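PDB 2QML: BH2621 protein from Bacillus halodurans, which is probably an N-acyltransferase of the GNAT superfamily, related to the siderophore enzyme that transfers fatty acyl chains to a lysine side-chain amine during mycobactin synthesis. Local coordinates for residues A[11-16]-A[131-136]; A[32-37]-A[79-84]; A[63-66]-A[71-74]; A[86-91]-A[142-147]; A[108-113]-A[121-126]. All blocks are in the same frame, centred on the assembly; numbering follows the deposited sequence. Where two conformers were deposited one is given.

Interaction 1. Residues A[11-16]-A[131-136]; sequences FEVFDH and MQQKFQ
Lys134 NZ, gripped by Ser87 OG, Gln106 OE1 and Gly107 O, anchors the end of helix 123-135 to the sheet, and next to it Gln133 lays its aliphatic part on the ring of Phe11. The fold is that of a GNAT acetyltransferase: a mixed sheet flanked by helices, here with the outermost strand 11-15 meeting the last turns of helix 123-135. The heart of the contact is a CH-pi interaction, described here for one of the two conformers of Gln133. Gln133 CG hangs over the middle of the Phe11 ring, only 4° off the ring normal, and its distances to the six ring carbons are all alike, for instance 3.7 Å to Phe11 CD1 and 3.8 Å to Phe11 CZ. Behind it, Gln133 CB lies 4.0 Å from Phe11 CE1. A chi1 of 62° swings the Phe11 ring in above its own backbone toward the helix. The ring also stacks with that of Phe24 on the neighbouring strand 20-26 and touches Ala129 and Ile130 of the helix. On the helix, Gln136 NE2 folds back to donate to Gln132 O (3.0 Å), an almost straight bond made at the last turn. In the same conformer the Gln133 chain bends after CG, carrying its amide away from the ring and along the strand to Val13, where Gln133 NE2 stands 4.5 Å from Val13 CG1.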
# COMPACT_ATOMS: atom_id res chain seq x y z
N PHE A 11 6.91 -10.38 -6.64
CA PHE A 11 6.06 -11.03 -7.62
C PHE A 11 5.94 -10.22 -8.88
O PHE A 11 6.23 -9.04 -8.90
CB PHE A 11 4.67 -11.35 -7.02
CG PHE A 11 3.89 -10.15 -6.60
CD1 PHE A 11 4.02 -9.62 -5.33
CD2 PHE A 11 3.03 -9.53 -7.50
CE1 PHE A 11 3.23 -8.48 -4.95
CE2 PHE A 11 2.28 -8.41 -7.12
CZ PHE A 11 2.39 -7.90 -5.89
N GLU A 12 5.57 -10.89 -9.95
CA GLU A 12 5.32 -10.26 -11.24
C GLU A 12 4.07 -10.90 -11.86
O GLU A 12 3.96 -12.13 -11.98
CB GLU A 12 6.52 -10.35 -12.17
CG GLU A 12 6.18 -9.81 -13.57
CD GLU A 12 7.30 -9.89 -14.56
OE1 GLU A 12 8.44 -10.24 -14.18
OE2 GLU A 12 6.99 -9.67 -15.77
N VAL A 13 3.13 -10.05 -12.27
CA VAL A 13 1.90 -10.53 -12.91
C VAL A 13 1.59 -9.70 -14.13
O VAL A 13 2.04 -8.56 -14.29
CB VAL A 13 0.68 -10.50 -11.95
CG1 VAL A 13 0.96 -11.40 -10.72
CG2 VAL A 13 0.29 -9.03 -11.53
N PHE A 14 0.84 -10.30 -15.04
CA PHE A 14 0.29 -9.57 -16.16
C PHE A 14 -1.10 -9.11 -15.74
O PHE A 14 -1.81 -9.83 -15.04
CB PHE A 14 0.16 -10.43 -17.39
CG PHE A 14 -0.24 -9.66 -18.60
CD1 PHE A 14 0.65 -8.80 -19.20
CD2 PHE A 14 -1.49 -9.81 -19.16
CE1 PHE A 14 0.30 -8.11 -20.31
CE2 PHE A 14 -1.86 -9.13 -20.31
CZ PHE A 14 -0.96 -8.26 -20.88
N ASP A 15 -1.46 -7.88 -16.09
CA ASP A 15 -2.85 -7.45 -15.91
C ASP A 15 -3.46 -7.16 -17.28
O ASP A 15 -3.07 -6.21 -17.96
CB ASP A 15 -2.98 -6.26 -14.99
CG ASP A 15 -4.42 -5.95 -14.71
OD1 ASP A 15 -5.06 -5.27 -15.53
OD2 ASP A 15 -4.95 -6.46 -13.72
N HIS A 16 -4.41 -7.99 -17.66
CA HIS A 16 -4.98 -7.93 -19.00
C HIS A 16 -5.93 -6.74 -19.13
O HIS A 16 -6.18 -6.33 -20.24
CB HIS A 16 -5.66 -9.25 -19.40
CG HIS A 16 -7.03 -9.45 -18.81
ND1 HIS A 16 -8.17 -9.02 -19.44
CD2 HIS A 16 -7.43 -10.00 -17.63
CE1 HIS A 16 -9.22 -9.29 -18.68
NE2 HIS A 16 -8.80 -9.91 -17.59
N MSE A 131 -2.70 -6.77 -2.89
CA MSE A 131 -3.69 -7.31 -1.94
C MSE A 131 -3.85 -8.81 -2.12
O MSE A 131 -3.87 -9.56 -1.15
CB MSE A 131 -5.04 -6.64 -2.09
CG MSE A 131 -5.05 -5.22 -1.58
SE MSE A 131 -6.78 -4.39 -1.88
CE MSE A 131 -7.77 -5.48 -0.57
N GLN A 132 -3.96 -9.25 -3.37
CA GLN A 132 -4.09 -10.65 -3.66
C GLN A 132 -2.91 -11.44 -3.09
O GLN A 132 -3.10 -12.47 -2.44
CB GLN A 132 -4.24 -10.87 -5.19
CG GLN A 132 -4.55 -12.29 -5.60
CD GLN A 132 -5.86 -12.79 -5.02
OE1 GLN A 132 -6.01 -13.02 -3.80
NE2 GLN A 132 -6.84 -12.95 -5.90
N GLN A 133 -1.70 -10.94 -3.24
CA GLN A 133 -0.54 -11.68 -2.75
C GLN A 133 -0.41 -11.64 -1.20
O GLN A 133 0.09 -12.55 -0.57
CB GLN A 133 0.76 -11.23 -3.44
CG GLN A 133 0.72 -11.19 -5.02
CD GLN A 133 -0.25 -12.21 -5.73
OE1 GLN A 133 -0.31 -13.43 -5.42
NE2 GLN A 133 -0.98 -11.67 -6.69
N LYS A 134 -0.90 -10.58 -0.57
CA LYS A 134 -0.97 -10.53 0.88
C LYS A 134 -2.02 -11.51 1.40
O LYS A 134 -1.80 -12.16 2.43
CB LYS A 134 -1.28 -9.11 1.33
CG LYS A 134 -0.09 -8.13 1.21
CD LYS A 134 -0.47 -6.65 1.30
CE LYS A 134 -1.09 -6.27 2.61
NZ LYS A 134 -0.20 -6.45 3.73
N PHE A 135 -3.15 -11.62 0.71
CA PHE A 135 -4.23 -12.55 1.12
C PHE A 135 -3.88 -14.02 0.95
O PHE A 135 -4.61 -14.90 1.44
CB PHE A 135 -5.54 -12.24 0.38
CG PHE A 135 -6.41 -11.18 1.06
CD1 PHE A 135 -6.82 -11.34 2.38
CD2 PHE A 135 -6.89 -10.12 0.32
CE1 PHE A 135 -7.67 -10.41 2.95
CE2 PHE A 135 -7.74 -9.18 0.90
CZ PHE A 135 -8.14 -9.37 2.20
N GLN A 136 -2.74 -14.33 0.31
CA GLN A 136 -2.37 -15.73 0.23
C GLN A 136 -1.79 -16.27 1.53
O GLN A 136 -1.55 -17.48 1.64
CB GLN A 136 -1.40 -16.00 -0.94
CG GLN A 136 -1.95 -15.55 -2.24
CD GLN A 136 -3.32 -16.09 -2.53
OE1 GLN A 136 -3.56 -17.28 -2.54
NE2 GLN A 136 -4.26 -15.18 -2.73

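Interaction 2. Residues A[32-37]-A[79-84]; sequences VDMLHS and GVPMSY
Pro81, the first residue of strand 80-89 to meet helix 32-38, turns its ring to the helix and receives the end of Met34, a selenomethionine. Met34 SE lies 3.7 Å from Pro81 CG and 3.9 Å from Pro81 CB, while the terminal methyl curls round so that Met34 CE is 4.0 Å from Pro81 CB. The chain of Met34 runs straight out from the helix, with CG anti to the backbone N (chi1 177°), and bends at its last torsion, crossing the proline ring at about a right angle with its tip. Met82 and Ser83 come next, and both point away from the helix: opposite Gly75 of strand 70-77 they form a classic beta bulge. The bulge shifts the alternation by one residue, so that Tyr84, rather than Ser83, is the next to face the helix. In this GNAT fold helices 32-38 and 54-65 cover one side of the sheet, and Met82, directed to the other side, packs against Leu126 of helix 123-135. At Tyr84 the partner is Leu35, one residue on from Met34. Leu35 brings both methyls obliquely against the CD1-CE1 side of the phenol: Leu35 CD2 is 3.8 Å from Tyr84 CD1 and also near the CB, while Leu35 CD1 is 4.1 Å from Tyr84 CE1. Leu35 also packs on Val27 and Tyr57. The far end of the same phenol carries a polar bond, Tyr84 OH to Glu86 OE2.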
# COMPACT_ATOMS: atom_id res chain seq x y z
N VAL A 32 17.38 4.63 -2.41
CA VAL A 32 17.18 5.78 -1.53
C VAL A 32 17.01 7.09 -2.28
O VAL A 32 16.17 7.89 -1.86
CB VAL A 32 18.30 5.88 -0.43
CG1 VAL A 32 19.63 6.24 -1.00
CG2 VAL A 32 17.84 6.91 0.66
N ASP A 33 17.79 7.34 -3.32
CA ASP A 33 17.64 8.61 -4.05
C ASP A 33 16.27 8.72 -4.73
O ASP A 33 15.63 9.78 -4.74
CB ASP A 33 18.78 8.80 -5.06
CG ASP A 33 20.16 8.77 -4.40
OD1 ASP A 33 20.43 9.53 -3.48
OD2 ASP A 33 20.97 7.95 -4.80
N MSE A 34 15.84 7.63 -5.35
CA MSE A 34 14.57 7.61 -6.03
C MSE A 34 13.42 7.79 -5.06
O MSE A 34 12.52 8.59 -5.30
CB MSE A 34 14.39 6.28 -6.78
CG MSE A 34 13.04 6.15 -7.47
SE MSE A 34 13.02 4.55 -8.58
CE MSE A 34 13.01 3.19 -7.26
N LEU A 35 13.45 7.06 -3.97
CA LEU A 35 12.39 7.13 -2.95
C LEU A 35 12.36 8.54 -2.31
O LEU A 35 11.29 9.13 -2.08
CB LEU A 35 12.54 6.02 -1.92
CG LEU A 35 12.30 4.60 -2.43
CD1 LEU A 35 12.53 3.62 -1.29
CD2 LEU A 35 10.92 4.47 -3.04
N HIS A 36 13.55 9.09 -2.04
CA HIS A 36 13.68 10.46 -1.50
C HIS A 36 13.01 11.49 -2.43
O HIS A 36 12.30 12.38 -1.98
CB HIS A 36 15.15 10.76 -1.28
CG HIS A 36 15.42 12.16 -0.85
ND1 HIS A 36 15.91 13.12 -1.71
CD2 HIS A 36 15.21 12.79 0.34
CE1 HIS A 36 16.02 14.26 -1.06
NE2 HIS A 36 15.61 14.08 0.18
N SER A 37 13.20 11.34 -3.74
CA SER A 37 12.54 12.19 -4.73
C SER A 37 11.00 12.05 -4.66
O SER A 37 10.25 13.05 -4.65
CB SER A 37 13.05 11.86 -6.13
OG SER A 37 12.44 12.70 -7.06
N GLY A 79 8.17 -2.51 -16.03
CA GLY A 79 9.50 -2.32 -15.52
C GLY A 79 9.85 -0.98 -14.93
O GLY A 79 10.85 -0.89 -14.25
N VAL A 80 9.02 0.06 -15.17
CA VAL A 80 9.30 1.39 -14.67
C VAL A 80 8.80 1.51 -13.25
O VAL A 80 7.63 1.35 -13.02
CB VAL A 80 8.68 2.49 -15.56
CG1 VAL A 80 8.94 3.87 -14.96
CG2 VAL A 80 9.18 2.42 -17.09
N PRO A 81 9.69 1.77 -12.29
CA PRO A 81 9.31 1.85 -10.89
C PRO A 81 8.51 3.14 -10.66
O PRO A 81 8.90 4.21 -11.12
CB PRO A 81 10.63 1.92 -10.16
CG PRO A 81 11.60 2.44 -11.21
CD PRO A 81 11.10 2.09 -12.53
N MSE A 82 7.37 3.05 -10.00
CA MSE A 82 6.51 4.24 -9.85
C MSE A 82 5.61 4.25 -8.61
O MSE A 82 4.79 5.14 -8.43
CB MSE A 82 5.70 4.44 -11.15
CG MSE A 82 5.04 3.19 -11.75
SE MSE A 82 3.84 2.22 -10.59
CE MSE A 82 2.39 3.55 -10.55
N SER A 83 5.83 3.31 -7.70
CA SER A 83 5.04 3.20 -6.49
C SER A 83 5.83 2.56 -5.35
O SER A 83 6.75 1.75 -5.55
CB SER A 83 3.73 2.46 -6.79
OG SER A 83 3.98 1.15 -7.24
N TYR A 84 5.48 2.95 -4.15
CA TYR A 84 6.13 2.50 -2.93
C TYR A 84 5.03 1.95 -2.02
O TYR A 84 3.95 2.55 -1.91
CB TYR A 84 6.97 3.63 -2.30
CG TYR A 84 7.47 3.39 -0.89
CD1 TYR A 84 8.64 2.65 -0.64
CD2 TYR A 84 6.79 3.89 0.20
CE1 TYR A 84 9.11 2.45 0.65
CE2 TYR A 84 7.26 3.71 1.47
CZ TYR A 84 8.41 2.96 1.68
OH TYR A 84 8.86 2.77 2.96

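Interaction 3. Residues A[63-66]-A[71-74]; sequences TFLN and TLMV
Leu72 overlaps two consecutive residues of helix 54-65 with a single methyl: Leu72 CD2 lies 3.8 Å from Phe64 CB and 4.0 Å from Leu65 CD2. The two leucines cross at about a right angle, and the methyl meets Phe64 at the root of its side chain but Leu65 at a branch end. The other branch of Leu72 does something different, with Leu72 CD1 resting 4.2 Å from the carbonyl oxygen Phe64 O and lying obliquely to the phenyl ring. A chi2 of 52° turns the fork at Leu72 CG so that CD2 faces Phe64 CB and Leu65 while CD1 swings to the Phe64 carbonyl and ring. Leu65 starts out along the helix flank, but its CG stands anti to its own carbonyl carbon (chi1 -73°), and that brings CD2 back to the strand. In the GNAT fold the second helix runs directly into the following strand of the sheet; here a link of only four residues separates the segments 63-66 and 71-74, and this contact packs the helix end against the strand that follows it. The Phe64 ring meets that of His60 and touches Glu86 on strand 80-89, while Leu72 also packs on Tyr84, and Leu65 on Met29. Across the two segments themselves the chemistry is all carbon against carbon, apart from the near carbonyl, so the joint is set by shape and the burial of Leu72 and not by directional bonds.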
# COMPACT_ATOMS: atom_id res chain seq x y z
N THR A 63 16.34 2.01 8.79
CA THR A 63 15.65 1.52 9.96
C THR A 63 14.43 0.68 9.53
O THR A 63 14.22 -0.41 10.06
CB THR A 63 15.24 2.68 10.83
OG1 THR A 63 16.42 3.43 11.20
CG2 THR A 63 14.55 2.20 12.11
N PHE A 64 13.66 1.16 8.57
CA PHE A 64 12.47 0.45 8.09
C PHE A 64 12.83 -0.84 7.39
O PHE A 64 12.13 -1.81 7.57
CB PHE A 64 11.62 1.35 7.17
CG PHE A 64 10.51 2.07 7.90
CD1 PHE A 64 10.66 2.44 9.22
CD2 PHE A 64 9.30 2.37 7.28
CE1 PHE A 64 9.62 3.06 9.91
CE2 PHE A 64 8.28 2.98 7.98
CZ PHE A 64 8.45 3.33 9.30
N LEU A 65 13.94 -0.87 6.69
CA LEU A 65 14.40 -2.11 6.02
C LEU A 65 14.83 -3.17 7.03
O LEU A 65 14.74 -4.36 6.73
CB LEU A 65 15.51 -1.81 5.03
CG LEU A 65 15.13 -1.10 3.72
CD1 LEU A 65 16.34 -0.68 2.93
CD2 LEU A 65 14.15 -1.94 2.82
N ASN A 66 15.25 -2.76 8.22
CA ASN A 66 15.65 -3.69 9.28
C ASN A 66 14.48 -4.02 10.24
O ASN A 66 14.70 -4.71 11.21
CB ASN A 66 16.85 -3.11 10.07
CG ASN A 66 18.11 -2.86 9.20
OD1 ASN A 66 18.33 -3.51 8.18
ND2 ASN A 66 18.99 -1.92 9.65
N THR A 71 7.34 -5.20 5.22
CA THR A 71 8.03 -5.39 3.96
C THR A 71 7.84 -4.12 3.15
O THR A 71 6.71 -3.65 3.02
CB THR A 71 7.46 -6.57 3.14
OG1 THR A 71 7.50 -7.72 3.98
CG2 THR A 71 8.26 -6.83 1.86
N LEU A 72 8.94 -3.54 2.67
CA LEU A 72 8.93 -2.37 1.78
C LEU A 72 9.11 -2.83 0.37
O LEU A 72 10.09 -3.57 0.08
CB LEU A 72 10.04 -1.39 2.11
CG LEU A 72 9.77 -0.44 3.28
CD1 LEU A 72 9.33 -1.14 4.58
CD2 LEU A 72 11.03 0.41 3.53
N MSE A 73 8.24 -2.37 -0.53
CA MSE A 73 8.36 -2.73 -1.93
C MSE A 73 8.20 -1.58 -2.89
O MSE A 73 7.52 -0.57 -2.60
CB MSE A 73 7.32 -3.80 -2.30
CG MSE A 73 7.24 -4.94 -1.33
SE MSE A 73 5.97 -6.26 -1.95
CE MSE A 73 7.13 -7.50 -2.85
N VAL A 74 8.80 -1.76 -4.06
CA VAL A 74 8.67 -0.87 -5.18
C VAL A 74 7.74 -1.61 -6.12
O VAL A 74 8.00 -2.81 -6.41
CB VAL A 74 9.99 -0.62 -5.87
CG1 VAL A 74 9.76 -0.01 -7.28
CG2 VAL A 74 10.84 0.28 -4.98

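Interaction 4. Residues A[86-91]-A[142-147]; sequences ESYWVK and TIVAEP
Tyr88 reaches out from strand 80-89 across the sheet, and its hydroxyl comes within 4.2 Å of Val144 CG2. Strands 80-89 and 142-145 are not neighbours: 106-112 runs between them, and in GNAT enzymes the acyl-CoA cleft opens where the strands corresponding to 80-89 and 106-112 splay apart. A glycerol bound beside Glu146 is consistent with a pocket nearby. A water joins the two segments. Tyr88 OH donates to this water (2.6 Å), which lies in the plane of the phenol ring at its edge, and the water in turn donates to Glu146 OE1 at 2.7 Å. Glu146 OE2 makes a salt bridge with Lys174, and the glycerol also bonds to OE1, so both carboxylate oxygens are engaged. The Tyr88 ring stacks with His109 of the strand between, which helps to hold the phenol in place. Two residues further on, Val90 turns back toward strand 142-145 and also touches Tyr99 and Phe101. Its CG2, anti to the carbonyl carbon, meets the very methyl that Tyr88 approaches: Val90 CG2 to Val144 CG2 is 3.7 Å.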
# COMPACT_ATOMS: atom_id res chain seq x y z
N GLU A 86 4.32 -0.25 1.82
CA GLU A 86 4.69 -0.84 3.10
C GLU A 86 3.56 -1.82 3.43
O GLU A 86 2.44 -1.46 3.68
CB GLU A 86 4.91 0.21 4.18
CG GLU A 86 6.03 1.14 3.89
CD GLU A 86 6.16 2.29 4.88
OE1 GLU A 86 5.29 2.43 5.79
OE2 GLU A 86 7.14 3.07 4.75
N SER A 87 3.90 -3.08 3.44
CA SER A 87 3.03 -4.20 3.84
C SER A 87 3.40 -4.61 5.29
O SER A 87 4.56 -4.92 5.60
CB SER A 87 3.22 -5.35 2.87
OG SER A 87 2.53 -6.48 3.29
N TYR A 88 2.42 -4.67 6.21
CA TYR A 88 2.74 -4.94 7.61
C TYR A 88 1.71 -5.80 8.33
O TYR A 88 0.61 -5.99 7.84
CB TYR A 88 2.94 -3.59 8.35
CG TYR A 88 1.69 -2.72 8.40
CD1 TYR A 88 0.82 -2.83 9.46
CD2 TYR A 88 1.43 -1.74 7.42
CE1 TYR A 88 -0.34 -2.04 9.51
CE2 TYR A 88 0.26 -0.96 7.49
CZ TYR A 88 -0.58 -1.12 8.55
OH TYR A 88 -1.75 -0.35 8.67
N TRP A 89 2.16 -6.38 9.45
CA TRP A 89 1.31 -7.11 10.38
C TRP A 89 0.70 -6.13 11.35
O TRP A 89 1.40 -5.33 12.00
CB TRP A 89 2.10 -8.15 11.17
CG TRP A 89 2.68 -9.24 10.32
CD1 TRP A 89 4.01 -9.40 9.99
CD2 TRP A 89 1.99 -10.32 9.68
NE1 TRP A 89 4.18 -10.52 9.23
CE2 TRP A 89 2.95 -11.11 9.02
CE3 TRP A 89 0.65 -10.73 9.64
CZ2 TRP A 89 2.61 -12.23 8.29
CZ3 TRP A 89 0.32 -11.85 8.93
CH2 TRP A 89 1.30 -12.61 8.27
N VAL A 90 -0.63 -6.18 11.45
CA VAL A 90 -1.33 -5.28 12.36
C VAL A 90 -0.83 -5.46 13.79
O VAL A 90 -0.61 -4.46 14.49
CB VAL A 90 -2.86 -5.47 12.31
CG1 VAL A 90 -3.56 -4.76 13.52
CG2 VAL A 90 -3.43 -4.97 10.99
N LYS A 91 -0.61 -6.71 14.23
CA LYS A 91 -0.27 -7.00 15.61
C LYS A 91 0.92 -6.19 16.12
O LYS A 91 0.95 -5.82 17.27
CB LYS A 91 -0.01 -8.51 15.79
CG LYS A 91 0.20 -8.95 17.25
CD LYS A 91 0.57 -10.44 17.28
CE LYS A 91 0.82 -10.93 18.71
NZ LYS A 91 1.14 -12.38 18.68
N THR A 142 -8.31 -10.53 6.90
CA THR A 142 -8.63 -9.11 6.84
C THR A 142 -7.39 -8.30 6.59
O THR A 142 -6.34 -8.55 7.20
CB THR A 142 -9.29 -8.63 8.18
OG1 THR A 142 -10.38 -9.50 8.50
CG2 THR A 142 -9.73 -7.10 8.09
N ILE A 143 -7.50 -7.34 5.67
CA ILE A 143 -6.46 -6.35 5.44
C ILE A 143 -7.07 -4.97 5.75
O ILE A 143 -8.17 -4.69 5.35
CB ILE A 143 -5.87 -6.37 4.02
CG1 ILE A 143 -5.19 -7.72 3.72
CG2 ILE A 143 -4.85 -5.24 3.83
CD1 ILE A 143 -4.77 -7.93 2.28
N VAL A 144 -6.33 -4.15 6.49
CA VAL A 144 -6.77 -2.83 6.88
C VAL A 144 -5.91 -1.74 6.23
O VAL A 144 -4.77 -1.94 5.80
CB VAL A 144 -6.78 -2.64 8.42
CG1 VAL A 144 -7.60 -3.74 9.11
CG2 VAL A 144 -5.33 -2.52 9.00
N ALA A 145 -6.51 -0.57 6.17
CA ALA A 145 -5.88 0.65 5.65
C ALA A 145 -6.42 1.80 6.52
O ALA A 145 -7.55 1.72 7.08
CB ALA A 145 -6.23 0.86 4.23
N GLU A 146 -5.59 2.83 6.70
CA GLU A 146 -5.96 4.03 7.46
C GLU A 146 -5.52 5.30 6.72
O GLU A 146 -4.76 6.09 7.29
CB GLU A 146 -5.43 3.94 8.92
CG GLU A 146 -4.04 3.30 9.12
CD GLU A 146 -2.99 3.95 8.23
OE1 GLU A 146 -2.99 3.60 7.02
OE2 GLU A 146 -2.18 4.82 8.69
N PRO A 147 -6.07 5.52 5.51
CA PRO A 147 -5.77 6.73 4.78
C PRO A 147 -6.12 7.97 5.62
O PRO A 147 -7.08 7.91 6.41
CB PRO A 147 -6.73 6.66 3.57
CG PRO A 147 -7.87 5.70 4.01
CD PRO A 147 -7.12 4.70 4.84
O HOH W 1 -2.67 0.97 6.63

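Interaction 5. Residues A[108-113]-A[121-126]; sequences IHLLIG and GLIYPL
Ile123 carries this contact, its side chain wedged between Leu110 and Ile112 of strand 106-112. The three belong to a beta-alpha-beta unit, strand 106-112, helix 123-135 and strand 142-145, which in GNAT enzymes holds the acyl-CoA. The glycine-containing turn that leads into the helix and includes Gly121 matches the place where relatives bind the cofactor pyrophosphate, and Ile123 sits in the first turn after it. Leu110 and Ile112, two apart in the strand, face the helix together, whereas Leu111 between them points away. Ile123 stretches toward the first: its CG1 is anti to the backbone N (chi1 -170°) and the chain then bends (chi2 54°), which brings Ile123 CD1 to 3.6 Å from Leu110 CD1, methyl against methyl and with the side chains at about a right angle. Leu110 also packs on Leu127 one turn along the helix and on Trp85, while its backbone N donates to a bound glycerol that may mark the acyl-CoA pocket. Ile123 also touches Val157 of helix 152-160, so it joins two helices and a strand. Ile112 approaches nearer the root of Ile123, not its tip. It also packs on Leu118 and Met82, and its CD1 ends 4.1 Å from Ile123 CB and equally 4.1 Å from the backbone nitrogen Ile123 N.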
# COMPACT_ATOMS: atom_id res chain seq x y z
N ILE A 108 -1.71 -2.06 4.90
CA ILE A 108 -1.02 -1.57 3.73
C ILE A 108 -0.90 -0.05 3.73
O ILE A 108 -1.85 0.67 4.12
CB ILE A 108 -1.70 -2.05 2.43
CG1 ILE A 108 -0.78 -1.79 1.20
CG2 ILE A 108 -3.15 -1.50 2.27
CD1 ILE A 108 0.52 -2.65 1.20
N HIS A 109 0.30 0.42 3.41
CA HIS A 109 0.54 1.83 3.14
C HIS A 109 1.03 1.90 1.70
O HIS A 109 1.73 0.97 1.24
CB HIS A 109 1.58 2.48 4.04
CG HIS A 109 1.27 2.40 5.50
ND1 HIS A 109 0.20 3.08 6.07
CD2 HIS A 109 1.98 1.90 6.52
CE1 HIS A 109 0.23 2.90 7.38
NE2 HIS A 109 1.26 2.13 7.67
N LEU A 110 0.70 2.96 0.98
CA LEU A 110 1.12 3.08 -0.43
C LEU A 110 1.19 4.50 -0.93
O LEU A 110 0.61 5.41 -0.34
CB LEU A 110 0.13 2.29 -1.31
CG LEU A 110 -1.32 2.80 -1.42
CD1 LEU A 110 -1.47 3.84 -2.58
CD2 LEU A 110 -2.37 1.71 -1.60
N LEU A 111 1.92 4.68 -2.02
CA LEU A 111 1.99 5.94 -2.75
C LEU A 111 2.42 5.66 -4.18
O LEU A 111 3.18 4.69 -4.42
CB LEU A 111 2.97 6.92 -2.08
CG LEU A 111 4.47 6.64 -2.10
CD1 LEU A 111 5.22 7.13 -3.38
CD2 LEU A 111 5.13 7.26 -0.88
N ILE A 112 1.96 6.51 -5.09
CA ILE A 112 2.44 6.61 -6.46
C ILE A 112 3.37 7.81 -6.43
O ILE A 112 3.00 8.90 -6.02
CB ILE A 112 1.33 6.72 -7.51
CG1 ILE A 112 0.61 5.36 -7.66
CG2 ILE A 112 1.92 7.11 -8.85
CD1 ILE A 112 -0.58 5.35 -8.69
N GLY A 113 4.61 7.60 -6.87
CA GLY A 113 5.66 8.64 -6.83
C GLY A 113 5.64 9.61 -8.00
O GLY A 113 5.26 10.77 -7.84
N GLY A 121 -5.74 5.69 -13.60
CA GLY A 121 -6.39 4.52 -13.03
C GLY A 121 -5.45 3.37 -12.70
O GLY A 121 -5.91 2.28 -12.44
N LEU A 122 -4.14 3.62 -12.72
CA LEU A 122 -3.13 2.58 -12.48
C LEU A 122 -3.08 2.13 -11.05
O LEU A 122 -2.60 1.02 -10.80
CB LEU A 122 -1.75 3.02 -13.01
CG LEU A 122 -1.68 3.20 -14.53
CD1 LEU A 122 -0.45 4.03 -14.89
CD2 LEU A 122 -1.72 1.84 -15.25
N ILE A 123 -3.55 2.92 -10.08
CA ILE A 123 -3.57 2.40 -8.71
C ILE A 123 -4.41 1.13 -8.56
O ILE A 123 -4.06 0.28 -7.74
CB ILE A 123 -4.10 3.50 -7.73
CG1 ILE A 123 -3.93 3.12 -6.26
CG2 ILE A 123 -5.59 3.79 -8.01
CD1 ILE A 123 -2.54 2.73 -5.87
N TYR A 124 -5.49 0.97 -9.31
CA TYR A 124 -6.35 -0.21 -9.15
C TYR A 124 -5.68 -1.54 -9.44
O TYR A 124 -5.63 -2.40 -8.56
CB TYR A 124 -7.61 -0.07 -10.00
CG TYR A 124 -8.53 0.96 -9.49
CD1 TYR A 124 -9.31 0.70 -8.37
CD2 TYR A 124 -8.61 2.21 -10.09
CE1 TYR A 124 -10.15 1.66 -7.87
CE2 TYR A 124 -9.47 3.18 -9.59
CZ TYR A 124 -10.23 2.88 -8.48
OH TYR A 124 -11.10 3.83 -7.97
N PRO A 125 -5.12 -1.73 -10.64
CA PRO A 125 -4.45 -3.03 -10.88
C PRO A 125 -3.28 -3.31 -9.91
O PRO A 125 -3.04 -4.46 -9.52
CB PRO A 125 -3.99 -2.94 -12.35
CG PRO A 125 -3.94 -1.47 -12.66
CD PRO A 125 -5.10 -0.90 -11.86
N LEU A 126 -2.55 -2.26 -9.54
CA LEU A 126 -1.44 -2.42 -8.61
C LEU A 126 -1.90 -2.83 -7.22
O LEU A 126 -1.39 -3.79 -6.64
CB LEU A 126 -0.64 -1.15 -8.51
CG LEU A 126 0.23 -0.79 -9.70
CD1 LEU A 126 0.62 0.71 -9.67
CD2 LEU A 126 1.46 -1.74 -9.80

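Overall arrangement
Four contacts lay helices on one mixed sheet, and interaction 4 joins two of its own strands. Interactions 2 and 3 bring the early helices onto one face, while interactions 1 and 5 are the two ends of helix 123-135 on the other, about 13 Å apart between centres. Interaction 4 is buried, and 2 and 3 are half buried; the touching residues of 1 and 5 are partly exposed, although 5 lies close to the middle of the chain. Chemistry follows place: 2, 3 and 5 are apolar, 1 sets a glutamine methylene on a phenyl face, and 4 alone spans its segments through a water. Strand 80-89 serves 2 and 4, and its backbone bonds link them to 5 and 3.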